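Local coordinates for protein Cyclo(L-tyrosyl-L-tyrosyl) synthase (PDB 2X9Q) that catalyses the ATP-independent formation of cyclo(L-tyrosyl-L-tyrosyl) from two molecules of tyrosyl-tRNA, probably as a step towards mycocyclosin, at residues Q97-L102 and V113-T118; Q255-P258 and L263-R266. All blocks are in the same frame, centred on the assembly; numbering follows the deposited sequence.

Interaction 1. Residues Q97-L102 and V113-T118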
loop_
_atom_site.group_PDB
_atom_site.type_symbol
_atom_site.label_atom_id
_atom_site.label_comp_id
_atom_site.label_asym_id
_atom_site.label_seq_id
_atom_site.Cartn_x
_atom_site.Cartn_y
_atom_site.Cartn_z
ATOM N N GLN A 97 -10.221 0.016 -16.719
ATOM C CA GLN A 97 -10.324 -1.456 -16.922
ATOM C C GLN A 97 -9.484 -2.216 -15.837
ATOM O O GLN A 97 -9.943 -3.241 -15.326
ATOM C CB GLN A 97 -9.795 -1.843 -18.335
ATOM C CG GLN A 97 -9.960 -3.388 -18.701
ATOM C CD GLN A 97 -11.428 -3.837 -18.517
ATOM O OE1 GLN A 97 -11.769 -4.676 -17.642
ATOM N NE2 GLN A 97 -12.331 -3.202 -19.282
ATOM N N ARG A 98 -8.260 -1.732 -15.537
ATOM C CA ARG A 98 -7.409 -2.431 -14.561
ATOM C C ARG A 98 -8.099 -2.413 -13.201
ATOM O O ARG A 98 -8.048 -3.402 -12.500
ATOM C CB ARG A 98 -6.033 -1.789 -14.410
ATOM C CG ARG A 98 -5.049 -2.585 -13.424
ATOM C CD ARG A 98 -4.436 -3.631 -14.259
ATOM N NE ARG A 98 -3.505 -2.865 -15.080
ATOM C CZ ARG A 98 -3.056 -3.241 -16.265
ATOM N NH1 ARG A 98 -3.429 -4.419 -16.795
ATOM N NH2 ARG A 98 -2.208 -2.424 -16.893
ATOM N N LEU A 99 -8.733 -1.289 -12.823
ATOM C CA LEU A 99 -9.427 -1.209 -11.522
ATOM C C LEU A 99 -10.605 -2.175 -11.494
ATOM O O LEU A 99 -10.891 -2.814 -10.468
ATOM C CB LEU A 99 -9.893 0.214 -11.229
ATOM C CG LEU A 99 -8.726 1.195 -10.893
ATOM C CD1 LEU A 99 -9.289 2.643 -10.984
ATOM C CD2 LEU A 99 -8.194 0.870 -9.442
ATOM N N ARG A 100 -11.358 -2.225 -12.597
ATOM C CA ARG A 100 -12.442 -3.220 -12.650
ATOM C C ARG A 100 -11.904 -4.650 -12.527
ATOM O O ARG A 100 -12.490 -5.452 -11.875
ATOM C CB ARG A 100 -13.206 -3.105 -13.965
ATOM C CG ARG A 100 -14.532 -3.853 -13.965
ATOM C CD ARG A 100 -15.278 -3.544 -15.305
ATOM N NE ARG A 100 -16.217 -4.635 -15.515
ATOM C CZ ARG A 100 -17.421 -4.668 -14.964
ATOM N NH1 ARG A 100 -17.861 -3.645 -14.201
ATOM N NH2 ARG A 100 -18.187 -5.716 -15.180
ATOM N N ASP A 101 -10.840 -4.961 -13.224
ATOM C CA ASP A 101 -10.305 -6.315 -13.197
ATOM C C ASP A 101 -9.854 -6.648 -11.751
ATOM O O ASP A 101 -10.176 -7.737 -11.187
ATOM C CB ASP A 101 -9.157 -6.390 -14.202
ATOM C CG ASP A 101 -9.652 -6.423 -15.659
ATOM O OD1 ASP A 101 -10.882 -6.572 -15.839
ATOM O OD2 ASP A 101 -8.807 -6.305 -16.574
ATOM N N LEU A 102 -9.234 -5.665 -11.100
ATOM C CA LEU A 102 -8.798 -5.831 -9.709
ATOM C C LEU A 102 -9.949 -6.068 -8.759
ATOM O O LEU A 102 -9.866 -6.870 -7.790
ATOM C CB LEU A 102 -7.959 -4.591 -9.228
ATOM C CG LEU A 102 -6.497 -4.606 -9.699
ATOM C CD1 LEU A 102 -5.784 -3.173 -9.540
ATOM C CD2 LEU A 102 -5.670 -5.660 -8.922
ATOM N N VAL A 113 -13.093 -6.365 0.445
ATOM C CA VAL A 113 -11.993 -5.755 -0.322
ATOM C C VAL A 113 -12.063 -4.259 -0.134
ATOM O O VAL A 113 -13.164 -3.653 -0.313
ATOM C CB VAL A 113 -12.063 -6.042 -1.816
ATOM C CG1 VAL A 113 -10.938 -5.246 -2.597
ATOM C CG2 VAL A 113 -11.983 -7.530 -2.108
ATOM N N ASP A 114 -10.949 -3.627 0.230
ATOM C CA ASP A 114 -10.934 -2.122 0.383
ATOM C C ASP A 114 -9.887 -1.553 -0.589
ATOM O O ASP A 114 -8.692 -1.965 -0.525
ATOM C CB ASP A 114 -10.589 -1.684 1.790
ATOM C CG ASP A 114 -11.760 -1.795 2.744
ATOM O OD1 ASP A 114 -12.552 -0.836 2.814
ATOM O OD2 ASP A 114 -11.955 -2.839 3.351
ATOM N N PHE A 115 -10.324 -0.715 -1.536
ATOM C CA PHE A 115 -9.413 0.008 -2.377
ATOM C C PHE A 115 -9.067 1.178 -1.476
ATOM O O PHE A 115 -9.981 1.740 -0.860
ATOM C CB PHE A 115 -10.150 0.638 -3.583
ATOM C CG PHE A 115 -10.363 -0.258 -4.720
ATOM C CD1 PHE A 115 -9.301 -0.604 -5.521
ATOM C CD2 PHE A 115 -11.651 -0.767 -5.000
ATOM C CE1 PHE A 115 -9.473 -1.401 -6.658
ATOM C CE2 PHE A 115 -11.838 -1.603 -6.115
ATOM C CZ PHE A 115 -10.751 -1.901 -6.950
ATOM N N VAL A 116 -7.786 1.540 -1.368
ATOM C CA VAL A 116 -7.396 2.716 -0.571
ATOM C C VAL A 116 -6.473 3.574 -1.481
ATOM O O VAL A 116 -5.465 3.119 -1.933
ATOM C CB VAL A 116 -6.632 2.261 0.704
ATOM C CG1 VAL A 116 -6.130 3.464 1.455
ATOM C CG2 VAL A 116 -7.586 1.373 1.646
ATOM N N TYR A 117 -6.874 4.802 -1.796
ATOM C CA TYR A 117 -6.039 5.631 -2.649
ATOM C C TYR A 117 -5.265 6.628 -1.818
ATOM O O TYR A 117 -5.748 7.184 -0.806
ATOM C CB TYR A 117 -6.829 6.311 -3.805
ATOM C CG TYR A 117 -7.911 7.248 -3.320
ATOM C CD1 TYR A 117 -9.159 6.749 -3.010
ATOM C CD2 TYR A 117 -7.668 8.644 -3.114
ATOM C CE1 TYR A 117 -10.172 7.568 -2.551
ATOM C CE2 TYR A 117 -8.714 9.496 -2.627
ATOM C CZ TYR A 117 -9.948 8.954 -2.418
ATOM O OH TYR A 117 -10.986 9.684 -1.862
ATOM N N THR A 118 -4.033 6.837 -2.227
ATOM C CA THR A 118 -3.159 7.693 -1.432
ATOM C C THR A 118 -3.493 9.185 -1.737
ATOM O O THR A 118 -3.458 9.579 -2.867
ATOM C CB THR A 118 -1.687 7.316 -1.615
ATOM O OG1 THR A 118 -1.515 5.996 -1.088
ATOM C CG2 THR A 118 -0.749 8.270 -0.722
#
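Phe115 reaches from its strand to Leu99 and Leu102 of the helix that precedes it, a compact example of how a beta-alpha-beta crossover is packed. Along 113-118 the side chains alternate. Val113 lies on the helix side but contributes almost nothing. Asp114 turns to the other side of the sheet, where Arg112, Arg168 and His82 hold its carboxylate. Phe115 then swings back to make every close approach to the helix segment. Its first torsion (chi1 -83°) leaves CG anti to the carbonyl carbon and sends the ring out towards the helix, with CE1 and CZ leading. CE1 meets CD2 of Leu99 at 3.8 Å, the two side chains running obliquely to one another. CZ lies 3.6 Å from the backbone O of Leu99, which sits at the edge of the ring, near its plane. Leu102 adds a looser touch, its CB being 4.4 Å from CE1 of Phe115 on an oblique approach. Beyond the ring, Val116 returns to the far side of the sheet and Tyr117 to the helix side. Thr118 ends the walk with OG1 hydrogen-bonded to Glu233, a residue that may be critical in catalysis. Val87 of the first strand of the crossover and Ile151 and Val155 of helix 133-158 also pack against Phe115. The chemistry is thus chiefly dispersion between buried hydrocarbon groups, which by itself sets little direction; the meeting of the ring's weakly positive C-H rim with a carbonyl oxygen probably adds a modest electrostatic preference for this edge-on placement of Phe115.

Interaction 2. Residues Q255-P258 and L263-R266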
loop_
_atom_site.group_PDB
_atom_site.type_symbol
_atom_site.label_atom_id
_atom_site.label_comp_id
_atom_site.label_asym_id
_atom_site.label_seq_id
_atom_site.Cartn_x
_atom_site.Cartn_y
_atom_site.Cartn_z
ATOM N N GLN A 255 3.938 -3.807 -7.305
ATOM C CA GLN A 255 5.402 -3.787 -7.050
ATOM C C GLN A 255 5.587 -4.145 -5.577
ATOM O O GLN A 255 4.759 -3.752 -4.774
ATOM C CB GLN A 255 5.955 -2.351 -7.173
ATOM C CG GLN A 255 5.978 -1.786 -8.562
ATOM C CD GLN A 255 6.095 -0.250 -8.554
ATOM O OE1 GLN A 255 6.375 0.386 -7.521
ATOM N NE2 GLN A 255 5.844 0.353 -9.711
ATOM N N SER A 256 6.682 -4.806 -5.161
ATOM C CA SER A 256 6.792 -5.053 -3.692
ATOM C C SER A 256 6.994 -3.739 -2.929
ATOM O O SER A 256 7.595 -2.807 -3.432
ATOM C CB SER A 256 7.811 -6.138 -3.278
ATOM O OG SER A 256 9.008 -5.804 -3.889
ATOM N N LEU A 257 6.337 -3.635 -1.785
ATOM C CA LEU A 257 6.503 -2.517 -0.899
ATOM C C LEU A 257 8.007 -2.290 -0.587
ATOM O O LEU A 257 8.718 -3.259 -0.315
ATOM C CB LEU A 257 5.805 -2.943 0.380
ATOM C CG LEU A 257 5.913 -1.982 1.540
ATOM C CD1 LEU A 257 4.966 -0.799 1.161
ATOM C CD2 LEU A 257 5.568 -2.754 2.894
ATOM N N PRO A 258 8.486 -1.010 -0.581
ATOM C CA PRO A 258 9.907 -0.756 -0.295
ATOM C C PRO A 258 10.360 -1.248 1.106
ATOM O O PRO A 258 11.508 -1.721 1.230
ATOM C CB PRO A 258 10.024 0.780 -0.327
ATOM C CG PRO A 258 8.881 1.212 -1.280
ATOM C CD PRO A 258 7.735 0.237 -0.860
ATOM N N LEU A 263 9.474 -5.376 7.213
ATOM C CA LEU A 263 8.193 -5.587 7.928
ATOM C C LEU A 263 7.771 -7.061 7.947
ATOM O O LEU A 263 7.115 -7.512 8.916
ATOM C CB LEU A 263 7.080 -4.814 7.238
ATOM C CG LEU A 263 7.262 -3.297 7.065
ATOM C CD1 LEU A 263 5.877 -2.666 6.789
ATOM C CD2 LEU A 263 7.934 -2.723 8.282
ATOM N N TYR A 264 8.129 -7.794 6.890
ATOM C CA TYR A 264 7.762 -9.243 6.788
ATOM C C TYR A 264 8.956 -10.211 7.045
ATOM O O TYR A 264 8.932 -11.364 6.587
ATOM C CB TYR A 264 7.060 -9.575 5.392
ATOM C CG TYR A 264 5.893 -8.619 5.174
ATOM C CD1 TYR A 264 4.676 -8.786 5.874
ATOM C CD2 TYR A 264 6.000 -7.499 4.309
ATOM C CE1 TYR A 264 3.640 -7.842 5.763
ATOM C CE2 TYR A 264 4.960 -6.595 4.193
ATOM C CZ TYR A 264 3.802 -6.757 4.938
ATOM O OH TYR A 264 2.757 -5.896 4.761
ATOM N N ALA A 265 9.966 -9.748 7.773
ATOM C CA ALA A 265 11.195 -10.510 7.897
ATOM C C ALA A 265 11.099 -11.398 9.134
ATOM O O ALA A 265 10.465 -10.989 10.147
ATOM C CB ALA A 265 12.390 -9.509 8.116
ATOM N N ARG A 266 11.931 -12.448 9.155
ATOM C CA ARG A 266 12.286 -13.143 10.416
ATOM C C ARG A 266 13.029 -12.193 11.330
ATOM O O ARG A 266 13.283 -11.037 10.963
ATOM C CB ARG A 266 13.197 -14.347 10.051
ATOM C CG ARG A 266 12.425 -15.443 9.229
ATOM C CD ARG A 266 11.056 -15.724 9.910
ATOM N NE ARG A 266 10.325 -16.901 9.358
ATOM C CZ ARG A 266 9.034 -17.169 9.564
ATOM N NH1 ARG A 266 8.299 -16.411 10.420
ATOM N NH2 ARG A 266 8.466 -18.223 8.951
#
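Leu257 crosses to Leu263 and Tyr264 through a single methyl group, and following the side chain outward explains why. Its CB is directed at 263-266 but stays behind the contact itself. With chi1 at 176°, CG stands opposite the backbone N and continues the reach across. At the fork the two branches part: CD1 takes no share in the meeting, whereas CD2 is carried forward to touch both partners. It lies 3.9 Å from CD1 of Leu263, methyl against methyl, and 4.1 Å from CE2 of Tyr264, at the edge of the ring and near its plane. Leu257 runs at roughly a right angle to each of these side chains. The ring it meets is backed by its own neighbour, CB of Leu263 standing 4.0 Å above one face towards the rim. Phe237 of helix 220-244 lies against both leucines and, through its backbone O, accepts a weak hydrogen bond from the Tyr264 hydroxyl. This apolar contact joins the loop before the short helix 260-263 to its C-terminal end; the side chain of Leu257 is about 5 Å from that of Glu233, consistent with a loop beside the probable catalytic pocket of the Rossmann-like fold that cyclodipeptide synthases share with class I aminoacyl-tRNA synthetases.

In the fold
From the N terminus, the chain passes through strand 82-87 into helix 96-109 and returns along strand 112-117, where interaction 1 closes the crossover between two neighbouring parallel strands. It then builds helix 133-158 and, later, helix 220-244 before strand 249-253 leads into 255-258. Interaction 2 closes a much shorter excursion, around helix 260-263, ahead of the last strand, 276-283. The two contacts follow in series, neither nesting nor crossing, with centres 21 Å apart on opposite sides of the chain's centre. The first fixes a helix to the parallel part of the sheet of a Rossmann-like domain; the second ties a loop together beside helix 220-244, which carries Glu233.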